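PDB 2WAA: xylan esterase, putative, AXE2C from Cellvibrio japonicus, which removes acetyl groups from plant cell wall polysaccharides, deacetylating xylan and glucomannan with equal efficiency. Local coordinates for residues Tyr206-Gly211 with Ala216-His221; Gly24-Asn29 with Leu34-Pro39; Arg257-Asn262 with Ala266-Thr271. All coordinates share one frame; numbering follows the deposited sequence.

Interaction 1 (Tyr206-Gly211 with Ala216-His221); sequences YQFTLG and APQWDH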
loop_
_atom_site.group_PDB
_atom_site.type_symbol
_atom_site.label_atom_id
_atom_site.label_comp_id
_atom_site.label_asym_id
_atom_site.label_seq_id
_atom_site.Cartn_x
_atom_site.Cartn_y
_atom_site.Cartn_z
ATOM N N TYR A 206 -8.014 -2.983 -8.760
ATOM C CA TYR A 206 -8.685 -2.901 -7.467
ATOM C C TYR A 206 -9.333 -4.261 -7.108
ATOM O O TYR A 206 -9.579 -4.556 -5.936
ATOM C CB TYR A 206 -9.754 -1.817 -7.515
ATOM C CG TYR A 206 -10.894 -2.021 -6.546
ATOM C CD1 TYR A 206 -10.772 -1.673 -5.218
ATOM C CD2 TYR A 206 -12.111 -2.521 -6.992
ATOM C CE1 TYR A 206 -11.868 -1.832 -4.315
ATOM C CE2 TYR A 206 -13.198 -2.698 -6.122
ATOM C CZ TYR A 206 -13.057 -2.352 -4.785
ATOM O OH TYR A 206 -14.139 -2.526 -3.939
ATOM N N GLN A 207 -9.609 -5.080 -8.132
ATOM C CA GLN A 207 -10.223 -6.380 -7.900
ATOM C C GLN A 207 -9.227 -7.492 -7.590
ATOM O O GLN A 207 -9.649 -8.595 -7.246
ATOM C CB GLN A 207 -11.061 -6.832 -9.139
ATOM C CG GLN A 207 -12.270 -5.902 -9.491
ATOM C CD GLN A 207 -13.427 -5.858 -8.439
ATOM O OE1 GLN A 207 -13.426 -6.563 -7.394
ATOM N NE2 GLN A 207 -14.426 -4.971 -8.704
ATOM N N PHE A 208 -7.927 -7.227 -7.705
ATOM C CA PHE A 208 -6.941 -8.311 -7.677
ATOM C C PHE A 208 -6.240 -8.377 -6.354
ATOM O O PHE A 208 -5.880 -7.353 -5.775
ATOM C CB PHE A 208 -5.861 -8.037 -8.738
ATOM C CG PHE A 208 -6.385 -7.963 -10.153
ATOM C CD1 PHE A 208 -7.539 -8.655 -10.505
ATOM C CD2 PHE A 208 -5.674 -7.268 -11.122
ATOM C CE1 PHE A 208 -7.999 -8.620 -11.833
ATOM C CE2 PHE A 208 -6.145 -7.224 -12.451
ATOM C CZ PHE A 208 -7.272 -7.896 -12.791
ATOM N N THR A 209 -5.970 -9.583 -5.873
ATOM C CA THR A 209 -5.187 -9.659 -4.650
ATOM C C THR A 209 -3.743 -9.211 -4.890
ATOM O O THR A 209 -3.085 -8.585 -4.021
ATOM C CB THR A 209 -5.166 -11.117 -4.176
ATOM O OG1 THR A 209 -6.515 -11.506 -3.878
ATOM C CG2 THR A 209 -4.293 -11.279 -2.925
ATOM N N LEU A 210 -3.215 -9.617 -6.044
ATOM C CA LEU A 210 -1.888 -9.178 -6.493
ATOM C C LEU A 210 -1.822 -9.463 -7.984
ATOM O O LEU A 210 -2.646 -10.216 -8.479
ATOM C CB LEU A 210 -0.794 -9.986 -5.783
ATOM C CG LEU A 210 -0.899 -11.543 -5.821
ATOM C CD1 LEU A 210 -0.625 -12.139 -7.193
ATOM C CD2 LEU A 210 0.074 -12.180 -4.794
ATOM N N GLY A 211 -0.847 -8.899 -8.694
ATOM C CA GLY A 211 -0.680 -9.198 -10.113
ATOM C C GLY A 211 -1.705 -8.508 -10.984
ATOM O O GLY A 211 -2.634 -7.890 -10.481
ATOM N N ALA A 216 -4.591 -13.291 -12.408
ATOM C CA ALA A 216 -4.481 -12.672 -11.082
ATOM C C ALA A 216 -5.650 -13.130 -10.207
ATOM O O ALA A 216 -6.785 -13.058 -10.611
ATOM C CB ALA A 216 -4.449 -11.125 -11.204
ATOM N N PRO A 217 -5.368 -13.561 -8.979
ATOM C CA PRO A 217 -6.406 -13.922 -8.010
ATOM C C PRO A 217 -7.334 -12.761 -7.647
ATOM O O PRO A 217 -6.846 -11.633 -7.423
ATOM C CB PRO A 217 -5.628 -14.388 -6.780
ATOM C CG PRO A 217 -4.200 -14.127 -7.050
ATOM C CD PRO A 217 -4.009 -13.537 -8.413
ATOM N N GLN A 218 -8.640 -13.057 -7.572
ATOM C CA GLN A 218 -9.667 -12.133 -7.110
ATOM C C GLN A 218 -9.571 -11.917 -5.623
ATOM O O GLN A 218 -9.538 -12.857 -4.820
ATOM C CB GLN A 218 -11.076 -12.637 -7.403
ATOM C CG GLN A 218 -11.428 -12.596 -8.880
ATOM C CD GLN A 218 -11.596 -11.173 -9.353
ATOM O OE1 GLN A 218 -12.401 -10.418 -8.822
ATOM N NE2 GLN A 218 -10.800 -10.791 -10.330
ATOM N N TRP A 219 -9.520 -10.656 -5.261
ATOM C CA TRP A 219 -9.568 -10.249 -3.857
ATOM C C TRP A 219 -11.003 -10.284 -3.341
ATOM O O TRP A 219 -11.913 -9.563 -3.859
ATOM C CB TRP A 219 -8.970 -8.827 -3.687
ATOM C CG TRP A 219 -9.051 -8.328 -2.291
ATOM C CD1 TRP A 219 -9.906 -7.361 -1.809
ATOM C CD2 TRP A 219 -8.277 -8.771 -1.179
ATOM N NE1 TRP A 219 -9.692 -7.170 -0.461
ATOM C CE2 TRP A 219 -8.699 -8.026 -0.049
ATOM C CE3 TRP A 219 -7.267 -9.729 -1.023
ATOM C CZ2 TRP A 219 -8.158 -8.216 1.213
ATOM C CZ3 TRP A 219 -6.719 -9.925 0.225
ATOM C CH2 TRP A 219 -7.161 -9.155 1.337
ATOM N N ASP A 220 -11.224 -11.085 -2.298
ATOM C CA ASP A 220 -12.524 -11.095 -1.647
ATOM C C ASP A 220 -12.642 -9.915 -0.665
ATOM O O ASP A 220 -11.905 -9.838 0.315
ATOM C CB ASP A 220 -12.648 -12.418 -0.902
ATOM C CG ASP A 220 -13.966 -12.555 -0.153
ATOM O OD1 ASP A 220 -14.828 -11.644 -0.235
ATOM O OD2 ASP A 220 -14.099 -13.598 0.531
ATOM N N HIS A 221 -13.570 -8.986 -0.931
ATOM C CA HIS A 221 -13.660 -7.753 -0.123
ATOM C C HIS A 221 -14.085 -7.967 1.307
ATOM O O HIS A 221 -13.898 -7.107 2.162
ATOM C CB HIS A 221 -14.585 -6.768 -0.825
ATOM C CG HIS A 221 -14.024 -6.286 -2.101
ATOM N ND1 HIS A 221 -12.910 -5.480 -2.143
ATOM C CD2 HIS A 221 -14.377 -6.515 -3.386
ATOM C CE1 HIS A 221 -12.611 -5.224 -3.403
ATOM N NE2 HIS A 221 -13.474 -5.850 -4.171
HETATM O O HOH W 1 -12.763 -8.905 -6.456
#
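The His221 imidazole has Tyr206 OH over one face, 3.1 Å from His221 CE1, and Gln207 OE1 at its edge; Trp219 O lies over the opposite face. Both segments belong to one long loop of the GDSL-type esterase domain, folded back on itself and joined by a single beta bridge, Phe208 with Gln218. The Tyr206 and His221 rings are nearly parallel but slid apart, so they barely overlap. At the other end of the contact the Phe208 ring takes a CH-pi contact from Ala216 CB, 4.0 Å from the ring centroid, while Gln218 NE2 sits at its edge with the amide plane perpendicular to the ring. The bonds of the bridge are Trp219 N to Gln207 O (2.9 Å) and Thr209 N to Pro217 O (2.7 Å), both nearly straight. Tyr206 OH is hydrogen-bonded to His263 and Asn262, partners that hold the hydroxyl end of the ring. Trp219, with CG anti to its N (chi1 177°), turns toward Thr209, whose OG1 meets the indole edge 3.4 Å from CE3; Arg25 makes a cation-pi contact with this indole. His221 NE2 donates a weak bond of 3.3 Å to Gln207 OE1, and a water links that OE1 (2.6 Å) to Trp219 O.

Interaction 2 (Gly24-Asn29 with Leu34-Pro39); sequences GRTHIN and LTFGYP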
loop_
_atom_site.group_PDB
_atom_site.type_symbol
_atom_site.label_atom_id
_atom_site.label_comp_id
_atom_site.label_asym_id
_atom_site.label_seq_id
_atom_site.Cartn_x
_atom_site.Cartn_y
_atom_site.Cartn_z
ATOM N N GLY A 24 -2.870 -5.806 4.874
ATOM C CA GLY A 24 -2.551 -5.642 3.426
ATOM C C GLY A 24 -2.983 -6.901 2.688
ATOM O O GLY A 24 -3.208 -7.959 3.304
ATOM N N ARG A 25 -3.144 -6.807 1.379
ATOM C CA ARG A 25 -3.589 -7.960 0.613
ATOM C C ARG A 25 -2.554 -9.078 0.448
ATOM O O ARG A 25 -1.432 -8.840 -0.034
ATOM C CB ARG A 25 -4.034 -7.502 -0.772
ATOM C CG ARG A 25 -5.276 -6.603 -0.672
ATOM C CD ARG A 25 -5.884 -6.317 -2.065
ATOM N NE ARG A 25 -7.037 -5.424 -1.990
ATOM C CZ ARG A 25 -7.744 -5.036 -3.059
ATOM N NH1 ARG A 25 -7.455 -5.503 -4.251
ATOM N NH2 ARG A 25 -8.776 -4.209 -2.929
ATOM N N THR A 26 -2.952 -10.295 0.804
ATOM C CA THR A 26 -2.099 -11.468 0.601
ATOM C C THR A 26 -2.908 -12.602 -0.063
ATOM O O THR A 26 -4.130 -12.707 0.127
ATOM C CB THR A 26 -1.525 -11.991 1.947
ATOM O OG1 THR A 26 -2.613 -12.380 2.820
ATOM C CG2 THR A 26 -0.656 -10.903 2.615
ATOM N N HIS A 27 -2.218 -13.452 -0.824
ATOM C CA HIS A 27 -2.826 -14.650 -1.396
ATOM C C HIS A 27 -2.332 -15.855 -0.571
ATOM O O HIS A 27 -1.136 -15.979 -0.324
ATOM C CB HIS A 27 -2.390 -14.827 -2.831
ATOM C CG HIS A 27 -3.051 -16.001 -3.480
ATOM N ND1 HIS A 27 -4.377 -15.981 -3.842
ATOM C CD2 HIS A 27 -2.600 -17.254 -3.740
ATOM C CE1 HIS A 27 -4.708 -17.163 -4.349
ATOM N NE2 HIS A 27 -3.649 -17.950 -4.299
ATOM N N ILE A 28 -3.260 -16.690 -0.100
ATOM C CA ILE A 28 -2.894 -17.825 0.734
ATOM C C ILE A 28 -2.707 -19.021 -0.198
ATOM O O ILE A 28 -3.674 -19.440 -0.901
ATOM C CB ILE A 28 -3.996 -18.156 1.721
ATOM C CG1 ILE A 28 -4.282 -16.936 2.614
ATOM C CG2 ILE A 28 -3.580 -19.386 2.606
ATOM C CD1 ILE A 28 -5.482 -17.173 3.557
ATOM N N ASN A 29 -1.464 -19.504 -0.296
ATOM C CA ASN A 29 -1.189 -20.650 -1.173
ATOM C C ASN A 29 -1.544 -21.988 -0.546
ATOM O O ASN A 29 -1.768 -22.076 0.648
ATOM C CB ASN A 29 0.267 -20.682 -1.615
ATOM C CG ASN A 29 0.665 -19.424 -2.333
ATOM O OD1 ASN A 29 0.079 -19.075 -3.358
ATOM N ND2 ASN A 29 1.657 -18.737 -1.808
ATOM N N LEU A 34 2.237 -17.245 2.172
ATOM C CA LEU A 34 1.525 -16.045 1.704
ATOM C C LEU A 34 2.341 -15.386 0.627
ATOM O O LEU A 34 3.566 -15.266 0.720
ATOM C CB LEU A 34 1.359 -15.025 2.844
ATOM C CG LEU A 34 0.538 -15.530 4.018
ATOM C CD1 LEU A 34 0.577 -14.336 5.049
ATOM C CD2 LEU A 34 -0.851 -15.868 3.512
ATOM N N THR A 35 1.629 -14.918 -0.395
ATOM C CA THR A 35 2.266 -14.166 -1.471
ATOM C C THR A 35 1.587 -12.803 -1.575
ATOM O O THR A 35 0.365 -12.702 -1.413
ATOM C CB THR A 35 2.178 -14.949 -2.813
ATOM O OG1 THR A 35 2.824 -16.220 -2.652
ATOM C CG2 THR A 35 2.929 -14.203 -3.900
ATOM N N PHE A 36 2.394 -11.783 -1.820
ATOM C CA PHE A 36 1.874 -10.441 -1.904
ATOM C C PHE A 36 2.650 -9.576 -2.874
ATOM O O PHE A 36 3.844 -9.810 -3.146
ATOM C CB PHE A 36 1.832 -9.807 -0.492
ATOM C CG PHE A 36 3.076 -10.028 0.328
ATOM C CD1 PHE A 36 4.124 -9.098 0.323
ATOM C CD2 PHE A 36 3.198 -11.177 1.108
ATOM C CE1 PHE A 36 5.276 -9.302 1.060
ATOM C CE2 PHE A 36 4.356 -11.396 1.880
ATOM C CZ PHE A 36 5.401 -10.446 1.845
ATOM N N GLY A 37 1.945 -8.566 -3.411
ATOM C CA GLY A 37 2.508 -7.710 -4.429
ATOM C C GLY A 37 2.321 -6.217 -4.140
ATOM O O GLY A 37 3.123 -5.422 -4.602
ATOM N N TYR A 38 1.253 -5.835 -3.447
ATOM C CA TYR A 38 1.037 -4.405 -3.179
ATOM C C TYR A 38 2.020 -3.897 -2.133
ATOM O O TYR A 38 2.439 -4.649 -1.275
ATOM C CB TYR A 38 -0.399 -4.130 -2.730
ATOM C CG TYR A 38 -1.366 -4.204 -3.880
ATOM C CD1 TYR A 38 -1.339 -3.248 -4.908
ATOM C CD2 TYR A 38 -2.282 -5.250 -3.972
ATOM C CE1 TYR A 38 -2.222 -3.329 -5.974
ATOM C CE2 TYR A 38 -3.194 -5.322 -5.059
ATOM C CZ TYR A 38 -3.126 -4.368 -6.051
ATOM O OH TYR A 38 -4.028 -4.391 -7.121
ATOM N N PRO A 39 2.406 -2.613 -2.199
ATOM C CA PRO A 39 3.367 -2.120 -1.181
ATOM C C PRO A 39 2.641 -1.920 0.163
ATOM O O PRO A 39 1.400 -1.844 0.183
ATOM C CB PRO A 39 3.781 -0.738 -1.722
ATOM C CG PRO A 39 2.565 -0.301 -2.529
ATOM C CD PRO A 39 2.023 -1.576 -3.179
HETATM O O HOH W 2 -0.755 -8.013 -2.560
HETATM O O HOH W 3 0.979 -17.438 -5.242
#
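His27 and Thr35 form the antiparallel hydrogen-bonded pair of a short beta hairpin: His27 N donates to Thr35 O at 2.8 Å and Thr35 N to His27 O at 3.0 Å. Beyond this pair Asn29 ND2 gives a nearly straight bond (165°) to Thr35 OG1 at 2.9 Å, with the hydroxyl oxygen in the amide plane. Ser33 and Thr113 are further partners of these two side chains, and a water donates to Asn29 OD1 at 2.7 Å. Where the strands part, a second water bridges them, donating to Arg25 O (2.7 Å) and accepting from Gly37 N. Outside these bonds, Ile28 and Leu34, a non-hydrogen-bonded pair, lie side by side with CG1 of Ile28 3.7 Å from CD2 of Leu34. The extended Arg25 chain runs beside Tyr38 in the same direction, CD 4.1 Å from CE2, with guanidinium and ring planes almost perpendicular. Arg25 NH1 then binds the carbonyls of Tyr206 and Phe208, and Tyr38 OH that of Phe205. The hairpin belongs to the N-terminal beta domain: strand 34-36 pairs on its other edge with strand 112-119, while Arg25 and Tyr38 reach Val182 on strand 177-183 of the esterase domain's parallel sheet.

Interaction 3 (Arg257-Asn262 with Ala266-Thr271); sequences RTLLDN and ATIVLT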
loop_
_atom_site.group_PDB
_atom_site.type_symbol
_atom_site.label_atom_id
_atom_site.label_comp_id
_atom_site.label_asym_id
_atom_site.label_seq_id
_atom_site.Cartn_x
_atom_site.Cartn_y
_atom_site.Cartn_z
ATOM N N ARG A 257 -19.431 4.133 -7.598
ATOM C CA ARG A 257 -20.608 3.294 -7.346
ATOM C C ARG A 257 -20.252 1.849 -6.961
ATOM O O ARG A 257 -20.864 1.274 -6.058
ATOM C CB ARG A 257 -21.573 3.334 -8.530
ATOM C CG ARG A 257 -22.376 4.584 -8.543
ATOM C CD ARG A 257 -23.430 4.602 -9.662
ATOM N NE ARG A 257 -24.089 5.905 -9.576
ATOM C CZ ARG A 257 -24.425 6.660 -10.616
ATOM N NH1 ARG A 257 -24.180 6.242 -11.862
ATOM N NH2 ARG A 257 -24.995 7.849 -10.395
ATOM N N THR A 258 -19.265 1.248 -7.633
ATOM C CA THR A 258 -18.766 -0.053 -7.230
ATOM C C THR A 258 -18.216 -0.043 -5.797
ATOM O O THR A 258 -18.504 -0.943 -4.985
ATOM C CB THR A 258 -17.638 -0.511 -8.207
ATOM O OG1 THR A 258 -18.194 -0.681 -9.529
ATOM C CG2 THR A 258 -16.974 -1.847 -7.731
ATOM N N LEU A 259 -17.425 0.977 -5.470
ATOM C CA LEU A 259 -16.885 1.059 -4.134
ATOM C C LEU A 259 -18.011 1.145 -3.100
ATOM O O LEU A 259 -17.947 0.525 -2.025
ATOM C CB LEU A 259 -16.001 2.295 -3.973
ATOM C CG LEU A 259 -14.743 2.263 -4.825
ATOM C CD1 LEU A 259 -14.011 3.575 -4.579
ATOM C CD2 LEU A 259 -13.832 1.053 -4.450
ATOM N N LEU A 260 -18.991 1.986 -3.390
ATOM C CA LEU A 260 -20.056 2.263 -2.421
ATOM C C LEU A 260 -20.835 0.964 -2.137
ATOM O O LEU A 260 -21.262 0.702 -1.010
ATOM C CB LEU A 260 -21.019 3.318 -2.996
ATOM C CG LEU A 260 -20.530 4.804 -2.981
ATOM C CD1 LEU A 260 -21.424 5.690 -3.909
ATOM C CD2 LEU A 260 -20.488 5.349 -1.601
ATOM N N ASP A 261 -21.053 0.207 -3.190
ATOM C CA ASP A 261 -21.812 -1.046 -3.124
ATOM C C ASP A 261 -20.973 -2.139 -2.443
ATOM O O ASP A 261 -21.466 -2.854 -1.580
ATOM C CB ASP A 261 -22.212 -1.460 -4.544
ATOM C CG ASP A 261 -22.800 -2.838 -4.599
ATOM O OD1 ASP A 261 -23.533 -3.186 -3.630
ATOM O OD2 ASP A 261 -22.540 -3.581 -5.585
ATOM N N ASN A 262 -19.693 -2.253 -2.794
ATOM C CA ASN A 262 -18.827 -3.268 -2.148
ATOM C C ASN A 262 -18.519 -3.052 -0.678
ATOM O O ASN A 262 -18.210 -4.009 0.039
ATOM C CB ASN A 262 -17.476 -3.366 -2.889
ATOM C CG ASN A 262 -17.609 -3.998 -4.257
ATOM O OD1 ASN A 262 -18.700 -4.461 -4.630
ATOM N ND2 ASN A 262 -16.518 -4.014 -5.018
ATOM N N ALA A 266 -18.403 2.181 4.196
ATOM C CA ALA A 266 -17.248 3.099 4.009
ATOM C C ALA A 266 -17.659 4.549 3.662
ATOM O O ALA A 266 -18.666 4.768 3.002
ATOM C CB ALA A 266 -16.342 2.574 2.918
ATOM N N THR A 267 -16.841 5.501 4.091
ATOM C CA THR A 267 -16.862 6.887 3.581
ATOM C C THR A 267 -15.780 6.964 2.503
ATOM O O THR A 267 -14.683 6.383 2.674
ATOM C CB THR A 267 -16.535 7.850 4.706
ATOM O OG1 THR A 267 -17.526 7.686 5.738
ATOM C CG2 THR A 267 -16.506 9.302 4.219
ATOM N N ILE A 268 -16.082 7.634 1.387
ATOM C CA ILE A 268 -15.117 7.709 0.281
ATOM C C ILE A 268 -14.652 9.146 0.141
ATOM O O ILE A 268 -15.478 10.053 0.212
ATOM C CB ILE A 268 -15.750 7.227 -0.989
ATOM C CG1 ILE A 268 -16.245 5.760 -0.745
ATOM C CG2 ILE A 268 -14.743 7.298 -2.146
ATOM C CD1 ILE A 268 -16.971 5.198 -1.831
ATOM N N VAL A 269 -13.335 9.342 0.011
ATOM C CA VAL A 269 -12.754 10.684 -0.150
ATOM C C VAL A 269 -11.974 10.705 -1.459
ATOM O O VAL A 269 -11.071 9.880 -1.645
ATOM C CB VAL A 269 -11.851 11.041 1.052
ATOM C CG1 VAL A 269 -11.183 12.383 0.833
ATOM C CG2 VAL A 269 -12.702 11.128 2.299
ATOM N N LEU A 270 -12.315 11.633 -2.372
ATOM C CA LEU A 270 -11.643 11.721 -3.639
ATOM C C LEU A 270 -10.648 12.856 -3.584
ATOM O O LEU A 270 -10.909 13.898 -2.983
ATOM C CB LEU A 270 -12.642 11.995 -4.787
ATOM C CG LEU A 270 -13.849 11.053 -4.785
ATOM C CD1 LEU A 270 -14.760 11.362 -5.963
ATOM C CD2 LEU A 270 -13.338 9.641 -4.882
ATOM N N THR A 271 -9.498 12.660 -4.206
ATOM C CA THR A 271 -8.511 13.743 -4.242
ATOM C C THR A 271 -7.712 13.650 -5.541
ATOM O O THR A 271 -7.532 12.551 -6.079
ATOM C CB THR A 271 -7.551 13.661 -2.993
ATOM O OG1 THR A 271 -6.593 14.710 -3.115
ATOM C CG2 THR A 271 -6.781 12.399 -3.012
#
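Ile268 CD1 meets both Leu259 and Leu260, and all the close atom contacts run through that one methyl. It lies 3.5 Å from CD2 of Leu260 and 3.7 Å from CB of Leu259, so the tip of the isoleucine reaches two successive residues of the helix. Ile268 gets there because CG1 stands anti to its carbonyl carbon (chi1 -58°) and the chain then runs on extended (chi2 175°), carrying CD1 away from the strand. Leu260 approaches with its CD2 branch, the two side chains crossing obliquely, whereas Leu259 offers the root of its side chain. The joint is purely apolar, van der Waals packing of a helix on a sheet, and it buries only 154 Å² in all. The other side of the helix is quite different: Arg257 and Asp261 are exposed, and Arg257 turns away from the strand. On the strand, Thr267 points away from the helix, toward the opposite side of the sheet. The arrangement is the helix-to-strand return of a beta-alpha-beta crossover, as expected of the SGNH hydrolase fold, with helix 245-262 following strand 228-231 and leading into strand 267-270. Strand 267-270 runs parallel between strands 228-231 and 300-302; helix 319-337 packs on its Thr267 and Val269 side, and Leu260 also touches Val300 of strand 300-302.

Overall arrangement
Along the chain interaction 2 comes first, then interaction 1, then interaction 3. Interaction 2 belongs to the N-terminal beta domain, the other two to the esterase domain. Interactions 1 and 2, their centres about 9 Å apart, touch through Arg25, so the loop forms part of the junction between the domains. Interaction 1 also touches interaction 3, about 17 Å away between centres, through Tyr206, which reaches helix 245-262. Interactions 2 and 3 do not touch, their nearest atoms being about 7 Å apart. The loop 206-221 thus lies between the two, with the hairpin of the beta domain on one flank and a helix packed on the parallel sheet on another.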